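PDB 5HZ0: LRR receptor-like serine/threonine-protein kinase RGI3 from Arabidopsis thaliana, which acts as a cell-surface receptor for RGF peptide hormones, which maintain the root stem cell niche, and pairs with SERK co-receptors once peptide is bound. Local coordinates for residues A[552-557]-A[574-579]; A[503-508]-A[527-532]; A[470-475]-A[492-497]. The protein carries 5 engineered substitutions. All blocks are in the same frame, centred on the assembly; numbering follows the deposited sequence.

All three contacts join successive turns of the leucine-rich repeat solenoid that forms the extracellular part of the receptor, toward its C-terminal end. Contact 3 lies on the row of parallel strands; contacts 1 and 2 lie beyond those strands, contact 2 on the short, weakly bonded strands 506-507 and 528-529. Contacts 1 and 2 have centres 11 Å apart and touch: R553 NE forms a 2.6 Å salt bridge with D528 OD1, and F554 packs on F529. Contact 3 stands apart, its nearest atoms about 7 Å from contact 2 and about 14 Å from contact 1. The peptide-recognition motifs, from F117 to R404, all come earlier in the chain; a glycan sugar borders contact 1.

Contact 1. Residues A[552-557]-A[574-579]; sequences NRFVGE and SHNQLT. With NAG (2-acetamido-2-deoxy-beta-D-glucopyranose), chain E.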
loop_
_atom_site.group_PDB
_atom_site.type_symbol
_atom_site.label_atom_id
_atom_site.label_comp_id
_atom_site.label_asym_id
_atom_site.label_seq_id
_atom_site.Cartn_x
_atom_site.Cartn_y
_atom_site.Cartn_z
ATOM N N ASN A 552 14.871 -0.474 38.498
ATOM C CA ASN A 552 16.291 -0.212 38.657
ATOM C C ASN A 552 16.554 0.019 40.144
ATOM O O ASN A 552 15.704 -0.254 40.982
ATOM C CB ASN A 552 16.715 1.038 37.873
ATOM C CG ASN A 552 16.942 0.765 36.397
ATOM O OD1 ASN A 552 17.782 -0.045 36.030
ATOM N ND2 ASN A 552 16.205 1.459 35.547
ATOM N N ARG A 553 17.756 0.472 40.461
ATOM C CA ARG A 553 18.127 0.931 41.808
ATOM C C ARG A 553 18.131 2.448 42.101
ATOM O O ARG A 553 18.884 2.889 42.964
ATOM C CB ARG A 553 19.374 0.221 42.326
ATOM C CG ARG A 553 19.103 -1.250 42.600
ATOM C CD ARG A 553 20.347 -1.974 43.093
ATOM N NE ARG A 553 21.443 -1.968 42.129
ATOM C CZ ARG A 553 22.589 -1.318 42.306
ATOM N NH1 ARG A 553 22.789 -0.608 43.411
ATOM N NH2 ARG A 553 23.544 -1.372 41.381
ATOM N N PHE A 554 17.455 3.258 41.292
ATOM C CA PHE A 554 17.504 4.708 41.485
ATOM C C PHE A 554 17.175 5.141 42.926
ATOM O O PHE A 554 16.289 4.570 43.577
ATOM C CB PHE A 554 16.603 5.438 40.483
ATOM C CG PHE A 554 17.021 5.275 39.049
ATOM C CD1 PHE A 554 18.253 5.773 38.604
ATOM C CD2 PHE A 554 16.185 4.640 38.135
ATOM C CE1 PHE A 554 18.637 5.628 37.281
ATOM C CE2 PHE A 554 16.570 4.489 36.816
ATOM C CZ PHE A 554 17.795 4.988 36.388
ATOM N N VAL A 555 17.925 6.121 43.424
ATOM C CA VAL A 555 17.685 6.714 44.742
ATOM C C VAL A 555 17.558 8.226 44.637
ATOM O O VAL A 555 17.591 8.798 43.541
ATOM C CB VAL A 555 18.812 6.401 45.743
ATOM C CG1 VAL A 555 18.880 4.906 46.048
ATOM C CG2 VAL A 555 20.151 6.929 45.232
ATOM N N GLY A 556 17.426 8.875 45.786
ATOM C CA GLY A 556 17.234 10.311 45.830
ATOM C C GLY A 556 15.802 10.676 45.499
ATOM O O GLY A 556 14.895 9.851 45.630
ATOM N N GLU A 557 15.600 11.909 45.051
ATOM C CA GLU A 557 14.264 12.422 44.790
ATOM C C GLU A 557 14.050 12.686 43.309
ATOM O O GLU A 557 15.008 12.842 42.549
ATOM C CB GLU A 557 14.012 13.711 45.594
ATOM C CG GLU A 557 14.026 13.505 47.107
ATOM C CD GLU A 557 13.744 14.779 47.886
ATOM O OE1 GLU A 557 13.813 15.877 47.291
ATOM O OE2 GLU A 557 13.450 14.679 49.097
ATOM N N SER A 574 8.505 3.206 38.869
ATOM C CA SER A 574 8.189 2.208 39.888
ATOM C C SER A 574 9.309 1.202 40.140
ATOM O O SER A 574 10.225 1.066 39.325
ATOM C CB SER A 574 6.952 1.437 39.467
ATOM O OG SER A 574 7.291 0.532 38.430
ATOM N N HIS A 575 9.246 0.528 41.291
ATOM C CA HIS A 575 10.268 -0.431 41.706
ATOM C C HIS A 575 11.675 0.173 41.743
ATOM O O HIS A 575 12.624 -0.365 41.162
ATOM C CB HIS A 575 10.249 -1.686 40.833
ATOM C CG HIS A 575 9.033 -2.533 41.021
ATOM N ND1 HIS A 575 7.933 -2.447 40.196
ATOM C CD2 HIS A 575 8.745 -3.485 41.940
ATOM C CE1 HIS A 575 7.014 -3.311 40.596
ATOM N NE2 HIS A 575 7.478 -3.945 41.658
ATOM N N ASN A 576 11.800 1.301 42.436
ATOM C CA ASN A 576 13.101 1.898 42.709
ATOM C C ASN A 576 13.198 2.242 44.184
ATOM O O ASN A 576 12.343 1.840 44.972
ATOM C CB ASN A 576 13.346 3.138 41.846
ATOM C CG ASN A 576 13.805 2.788 40.458
ATOM O OD1 ASN A 576 14.930 2.331 40.266
ATOM N ND2 ASN A 576 12.944 3.005 39.477
ATOM N N GLN A 577 14.272 2.932 44.552
ATOM C CA GLN A 577 14.470 3.452 45.911
ATOM C C GLN A 577 14.135 4.932 46.110
ATOM O O GLN A 577 14.612 5.551 47.050
ATOM C CB GLN A 577 15.834 3.074 46.473
ATOM C CG GLN A 577 15.928 1.599 46.819
ATOM C CD GLN A 577 17.343 1.080 46.712
ATOM O OE1 GLN A 577 17.690 0.392 45.750
ATOM N NE2 GLN A 577 18.175 1.417 47.697
ATOM N N LEU A 578 13.425 5.515 45.154
ATOM C CA LEU A 578 13.095 6.942 45.163
ATOM C C LEU A 578 12.416 7.456 46.455
ATOM O O LEU A 578 11.578 6.769 47.053
ATOM C CB LEU A 578 12.223 7.264 43.936
ATOM C CG LEU A 578 12.931 7.545 42.593
ATOM C CD1 LEU A 578 14.073 6.625 42.405
ATOM C CD2 LEU A 578 11.997 7.482 41.377
ATOM N N THR A 579 12.789 8.666 46.881
ATOM C CA THR A 579 12.212 9.280 48.092
ATOM C C THR A 579 11.697 10.697 47.887
ATOM O O THR A 579 11.746 11.248 46.777
ATOM C CB THR A 579 13.206 9.355 49.295
ATOM O OG1 THR A 579 14.442 9.965 48.885
ATOM C CG2 THR A 579 13.472 7.979 49.899
HETATM C C1 NAG E . 3.122 0.978 36.018
HETATM C C2 NAG E . 3.428 -0.447 35.538
HETATM C C3 NAG E . 3.039 -0.693 34.075
HETATM C C4 NAG E . 1.652 -0.150 33.753
HETATM C C5 NAG E . 1.526 1.280 34.281
HETATM C C6 NAG E . 0.128 1.853 34.107
HETATM C C7 NAG E . 5.260 -1.919 36.171
HETATM C C8 NAG E . 6.736 -2.049 36.417
HETATM N N2 NAG E . 4.838 -0.737 35.736
HETATM O O3 NAG E . 2.990 -2.077 33.862
HETATM O O4 NAG E . 1.390 -0.277 32.364
HETATM O O5 NAG E . 1.798 1.298 35.670
HETATM O O6 NAG E . -0.772 1.140 34.934
HETATM O O7 NAG E . 4.495 -2.868 36.338
#
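Q577 lies alongside both V555 and R553, each pair of side chains pointing the same way; the segments 552-557 and 574-579, from two neighbouring repeats, run in nearly the same direction, 19° apart. With CG1 anti to its carbonyl carbon (chi1 -65°), V555 lays that methyl against Q577 CB at 3.6 Å. Further out, Q577 OE1 comes to 3.8 Å from R553 CB, and the amide and guanidinium planes are turned 38° from each other. The R553 head continues to a salt bridge with D528 of the preceding repeat. F554 and N576 form a third side-by-side pair, with N576 ND2 in the plane of the ring at its edge. That nitrogen is bonded to the carbonyls of V573 and L549. L578 instead brings CD1 up to F554 CB at 3.4 Å. Between the side chains the backbones are joined by Q577 N to F554 O at 2.8 Å and by T579 N to G556 O at 2.7 Å, a nearly straight bond. At the other end S574 OG lies 3.3 Å from the acetamide methyl C8 of the sugar, which is hydrogen-bonded to D572. The chemistry is thus divided: two backbone hydrogen bonds join the neighbouring repeats, the buried amide of the consensus asparagine N576 donates to backbone carbonyls, and at the exposed flank Q577 meets V555 through its CB and R553 through its OE1.

Contact 2. Residues A[503-508]-A[527-532]; sequences NRLSGE and NDFSGE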
loop_
_atom_site.group_PDB
_atom_site.type_symbol
_atom_site.label_atom_id
_atom_site.label_comp_id
_atom_site.label_asym_id
_atom_site.label_seq_id
_atom_site.Cartn_x
_atom_site.Cartn_y
_atom_site.Cartn_z
ATOM N N ASN A 503 17.960 -5.350 30.502
ATOM C CA ASN A 503 19.355 -5.698 30.316
ATOM C C ASN A 503 20.056 -5.735 31.676
ATOM O O ASN A 503 19.404 -5.688 32.723
ATOM C CB ASN A 503 20.038 -4.716 29.348
ATOM C CG ASN A 503 19.762 -5.047 27.880
ATOM O OD1 ASN A 503 20.219 -6.064 27.384
ATOM N ND2 ASN A 503 19.018 -4.185 27.187
ATOM N N ARG A 504 21.372 -5.903 31.634
ATOM C CA ARG A 504 22.276 -5.823 32.783
ATOM C C ARG A 504 22.982 -4.466 32.929
ATOM O O ARG A 504 24.070 -4.401 33.513
ATOM C CB ARG A 504 23.281 -6.972 32.777
ATOM C CG ARG A 504 22.645 -8.345 32.930
ATOM C CD ARG A 504 22.322 -8.671 34.394
ATOM N NE ARG A 504 21.034 -8.142 34.856
ATOM C CZ ARG A 504 20.874 -7.400 35.955
ATOM N NH1 ARG A 504 21.929 -7.082 36.700
ATOM N NH2 ARG A 504 19.663 -6.964 36.307
ATOM N N LEU A 505 22.464 -3.434 32.262
ATOM C CA LEU A 505 23.097 -2.106 32.260
ATOM C C LEU A 505 23.238 -1.495 33.669
ATOM O O LEU A 505 22.457 -1.805 34.567
ATOM C CB LEU A 505 22.352 -1.156 31.303
ATOM C CG LEU A 505 22.450 -1.497 29.805
ATOM C CD1 LEU A 505 21.369 -0.803 28.981
ATOM C CD2 LEU A 505 23.846 -1.156 29.240
ATOM N N SER A 506 24.250 -0.648 33.866
ATOM C CA SER A 506 24.595 -0.128 35.199
ATOM C C SER A 506 25.247 1.265 35.187
ATOM O O SER A 506 25.454 1.876 34.129
ATOM C CB SER A 506 25.510 -1.108 35.943
ATOM O OG SER A 506 26.774 -1.209 35.302
ATOM N N GLY A 507 25.572 1.761 36.378
ATOM C CA GLY A 507 26.096 3.108 36.526
ATOM C C GLY A 507 25.011 4.176 36.529
ATOM O O GLY A 507 23.819 3.868 36.579
ATOM N N GLU A 508 25.428 5.437 36.518
ATOM C CA GLU A 508 24.505 6.557 36.420
ATOM C C GLU A 508 24.007 6.724 34.998
ATOM O O GLU A 508 24.593 6.200 34.060
ATOM C CB GLU A 508 25.167 7.859 36.861
ATOM C CG GLU A 508 24.708 8.403 38.197
ATOM C CD GLU A 508 25.501 7.834 39.349
ATOM O OE1 GLU A 508 25.702 6.601 39.372
ATOM O OE2 GLU A 508 25.933 8.618 40.225
ATOM N N ASN A 527 16.898 -2.750 34.607
ATOM C CA ASN A 527 18.331 -2.793 34.520
ATOM C C ASN A 527 18.880 -2.690 35.925
ATOM O O ASN A 527 18.145 -2.855 36.900
ATOM C CB ASN A 527 18.862 -1.674 33.617
ATOM C CG ASN A 527 18.832 -2.046 32.134
ATOM O OD1 ASN A 527 19.662 -2.820 31.677
ATOM N ND2 ASN A 527 17.884 -1.481 31.379
ATOM N N ASP A 528 20.187 -2.520 36.022
ATOM C CA ASP A 528 20.867 -2.249 37.277
ATOM C C ASP A 528 21.264 -0.786 37.523
ATOM O O ASP A 528 22.201 -0.533 38.274
ATOM C CB ASP A 528 22.003 -3.225 37.557
ATOM C CG ASP A 528 22.299 -3.346 39.032
ATOM O OD1 ASP A 528 21.340 -3.277 39.833
ATOM O OD2 ASP A 528 23.486 -3.495 39.392
ATOM N N PHE A 529 20.672 0.159 36.795
ATOM C CA PHE A 529 20.971 1.577 37.027
ATOM C C PHE A 529 20.851 2.004 38.494
ATOM O O PHE A 529 19.968 1.535 39.244
ATOM C CB PHE A 529 20.070 2.473 36.184
ATOM C CG PHE A 529 20.302 2.351 34.722
ATOM C CD1 PHE A 529 21.484 2.798 34.159
ATOM C CD2 PHE A 529 19.348 1.773 33.904
ATOM C CE1 PHE A 529 21.700 2.684 32.811
ATOM C CE2 PHE A 529 19.571 1.642 32.555
ATOM C CZ PHE A 529 20.746 2.107 32.005
ATOM N N SER A 530 21.752 2.892 38.895
ATOM C CA SER A 530 21.851 3.314 40.287
ATOM C C SER A 530 22.092 4.807 40.357
ATOM O O SER A 530 22.167 5.485 39.325
ATOM C CB SER A 530 22.999 2.584 40.990
ATOM O OG SER A 530 24.260 3.006 40.480
ATOM N N GLY A 531 22.223 5.316 41.580
ATOM C CA GLY A 531 22.463 6.726 41.785
ATOM C C GLY A 531 21.220 7.553 41.546
ATOM O O GLY A 531 20.093 7.047 41.573
ATOM N N GLU A 532 21.426 8.838 41.294
ATOM C CA GLU A 532 20.317 9.760 41.180
ATOM C C GLU A 532 19.941 10.016 39.755
ATOM O O GLU A 532 20.800 10.175 38.897
ATOM C CB GLU A 532 20.658 11.090 41.834
ATOM C CG GLU A 532 20.668 11.048 43.336
ATOM C CD GLU A 532 20.886 12.422 43.936
ATOM O OE1 GLU A 532 21.943 13.038 43.653
ATOM O OE2 GLU A 532 19.989 12.892 44.676
#
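N527 reaches across to N503 and L505 at the consensus asparagine positions of two consecutive plant-type leucine-rich repeats, just beyond the strands of the solenoid. Its CG sits anti to the carbonyl carbon (chi1 -84°), which turns the amide toward the preceding repeat. Starting from the backbone, CB passes 3.7 Å from L505 O, and CG then meets L505 CB at 3.7 Å. At the tip the two branches part. OD1 accepts the amide of L505 N at 2.9 Å through a bent bond (139° at the hydrogen), whereas ND2 turns to the carbonyls of L524 and L500. Both ends of this buried amide are therefore engaged, and its rotation is fixed by three backbone groups. The backbone of the next residue returns the link, with D528 N bonded to L505 O at 2.8 Å. D528 itself carries its carboxylate toward R553 in the following repeat; R504 is nearby, but its charged atoms do not make contact with it. Deeper in, F529 sets CZ against L505 CB at 3.7 Å, and F554 of the next repeat packs its CZ on F529 CB. G507, with a backbone conformation suited to glycine, directs its carbonyl to the edge of the F529 ring, where O lies 3.5 Å from CD1, in the ring plane. That oxygen also takes S530 N at 3.3 Å, the donor standing 43° above the carbonyl plane.

Contact 3. Residues A[470-475]-A[492-497]; sequences SLKFID and LTELTK
L495 carries CG anti to its backbone N (chi1 -161°), and I474 carries CG1 anti to its carbonyl carbon (chi1 -67°); together these torsions bring the two side chains across each other at about a right angle. L495 CD1 then rests on I474 CG1 at 3.6 Å. The tip of I474 extends on to L492, the two CD1 methyls lying 3.8 Å apart. These buried aliphatic groups occupy leucine positions of the repeat consensus or the turn before it, and they fill the interior of the solenoid. Alongside these groups the backbones meet as a parallel bridge between F473 and K497. K472 O is gripped by two amides: T496 N at 2.7 Å, in the carbonyl plane on a lone pair, and K497 N at 3.2 Å, nearly in line with the carbonyl bond. The exchange is completed by I474 N, which gives its hydrogen to K497 O at 2.9 Å. Facing away from the leucines, F473 sets CD2 against K497 CB at 3.8 Å; the lysine chain beyond is extended, and its CD lies just as close to the ring. K472 and E494 bring opposite charges near one another at the more exposed flank, although NZ and OE1 are too far apart for a salt bridge. Strand 473-475 lies between strand 450-452, to which F473 and D475 are bonded through L451, and strand 497-499, while the F473 ring stacks on F450 and K497 touches I545 further along the row.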
loop_
_atom_site.group_PDB
_atom_site.type_symbol
_atom_site.label_atom_id
_atom_site.label_comp_id
_atom_site.label_asym_id
_atom_site.label_seq_id
_atom_site.Cartn_x
_atom_site.Cartn_y
_atom_site.Cartn_z
ATOM N N SER A 470 22.862 8.701 12.378
ATOM C CA SER A 470 21.621 8.921 11.649
ATOM C C SER A 470 20.445 8.170 12.261
ATOM O O SER A 470 19.317 8.309 11.782
ATOM C CB SER A 470 21.791 8.480 10.194
ATOM O OG SER A 470 22.152 7.110 10.133
ATOM N N LEU A 471 20.722 7.379 13.304
ATOM C CA LEU A 471 19.702 6.578 14.005
ATOM C C LEU A 471 18.521 7.373 14.571
ATOM O O LEU A 471 18.671 8.424 15.183
ATOM C CB LEU A 471 20.326 5.666 15.081
ATOM C CG LEU A 471 20.796 4.329 14.473
ATOM C CD1 LEU A 471 21.721 3.526 15.373
ATOM C CD2 LEU A 471 19.591 3.492 14.032
ATOM N N LYS A 472 17.338 6.848 14.309
ATOM C CA LYS A 472 16.089 7.416 14.757
ATOM C C LYS A 472 15.526 6.490 15.837
ATOM O O LYS A 472 15.164 6.938 16.948
ATOM C CB LYS A 472 15.112 7.587 13.595
ATOM C CG LYS A 472 15.415 8.771 12.665
ATOM C CD LYS A 472 14.150 9.163 11.897
ATOM C CE LYS A 472 14.459 9.901 10.608
ATOM N NZ LYS A 472 15.044 11.239 10.881
ATOM N N PHE A 473 15.375 5.218 15.463
ATOM C CA PHE A 473 14.819 4.203 16.344
ATOM C C PHE A 473 15.888 3.205 16.819
ATOM O O PHE A 473 16.619 2.635 16.013
ATOM C CB PHE A 473 13.669 3.484 15.624
ATOM C CG PHE A 473 12.956 2.445 16.468
ATOM C CD1 PHE A 473 13.477 1.164 16.614
ATOM C CD2 PHE A 473 11.749 2.747 17.100
ATOM C CE1 PHE A 473 12.824 0.214 17.375
ATOM C CE2 PHE A 473 11.095 1.801 17.860
ATOM C CZ PHE A 473 11.637 0.532 17.996
ATOM N N ILE A 474 15.957 2.983 18.132
ATOM C CA ILE A 474 16.839 1.961 18.696
ATOM C C ILE A 474 16.091 1.085 19.690
ATOM O O ILE A 474 15.560 1.595 20.657
ATOM C CB ILE A 474 18.040 2.580 19.430
ATOM C CG1 ILE A 474 18.965 3.290 18.448
ATOM C CG2 ILE A 474 18.826 1.514 20.189
ATOM C CD1 ILE A 474 20.167 3.897 19.123
ATOM N N ASP A 475 16.036 -0.223 19.450
ATOM C CA ASP A 475 15.512 -1.134 20.456
ATOM C C ASP A 475 16.490 -2.284 20.706
ATOM O O ASP A 475 16.589 -3.205 19.903
ATOM C CB ASP A 475 14.167 -1.686 19.967
ATOM C CG ASP A 475 13.358 -2.355 21.075
ATOM O OD1 ASP A 475 13.925 -2.621 22.156
ATOM O OD2 ASP A 475 12.151 -2.624 20.852
ATOM N N LEU A 492 23.810 10.874 19.264
ATOM C CA LEU A 492 22.728 10.628 18.325
ATOM C C LEU A 492 21.629 11.636 18.623
ATOM O O LEU A 492 20.859 11.470 19.556
ATOM C CB LEU A 492 22.201 9.204 18.477
ATOM C CG LEU A 492 23.224 8.123 18.840
ATOM C CD1 LEU A 492 22.518 6.870 19.342
ATOM C CD2 LEU A 492 24.117 7.775 17.668
ATOM N N THR A 493 21.543 12.648 17.764
ATOM C CA THR A 493 20.640 13.781 17.929
ATOM C C THR A 493 19.380 13.618 17.100
ATOM O O THR A 493 18.500 14.483 17.101
ATOM C CB THR A 493 21.329 15.091 17.502
ATOM O OG1 THR A 493 21.615 15.056 16.094
ATOM C CG2 THR A 493 22.627 15.290 18.285
ATOM N N GLU A 494 19.314 12.522 16.352
ATOM C CA GLU A 494 18.131 12.202 15.569
ATOM C C GLU A 494 17.263 11.195 16.306
ATOM O O GLU A 494 16.177 10.855 15.851
ATOM C CB GLU A 494 18.548 11.622 14.215
ATOM C CG GLU A 494 19.531 12.488 13.460
ATOM C CD GLU A 494 18.893 13.751 12.921
ATOM O OE1 GLU A 494 18.604 13.777 11.703
ATOM O OE2 GLU A 494 18.685 14.712 13.702
ATOM N N LEU A 495 17.738 10.726 17.450
ATOM C CA LEU A 495 17.100 9.587 18.090
ATOM C C LEU A 495 15.723 10.006 18.603
ATOM O O LEU A 495 15.604 10.869 19.457
ATOM C CB LEU A 495 17.980 9.126 19.255
ATOM C CG LEU A 495 17.829 7.730 19.836
ATOM C CD1 LEU A 495 17.822 6.692 18.726
ATOM C CD2 LEU A 495 18.980 7.477 20.798
ATOM N N THR A 496 14.686 9.395 18.048
ATOM C CA THR A 496 13.321 9.602 18.508
ATOM C C THR A 496 12.932 8.667 19.670
ATOM O O THR A 496 12.224 9.058 20.597
ATOM C CB THR A 496 12.309 9.505 17.335
ATOM O OG1 THR A 496 10.976 9.568 17.848
ATOM C CG2 THR A 496 12.474 8.203 16.561
ATOM N N LYS A 497 13.387 7.421 19.579
ATOM C CA LYS A 497 12.963 6.347 20.459
ATOM C C LYS A 497 14.149 5.493 20.835
ATOM O O LYS A 497 14.827 4.968 19.950
ATOM C CB LYS A 497 11.936 5.467 19.754
ATOM C CG LYS A 497 10.706 6.218 19.332
ATOM C CD LYS A 497 9.578 5.304 18.952
ATOM C CE LYS A 497 8.402 6.124 18.483
ATOM N NZ LYS A 497 7.339 5.207 18.020
#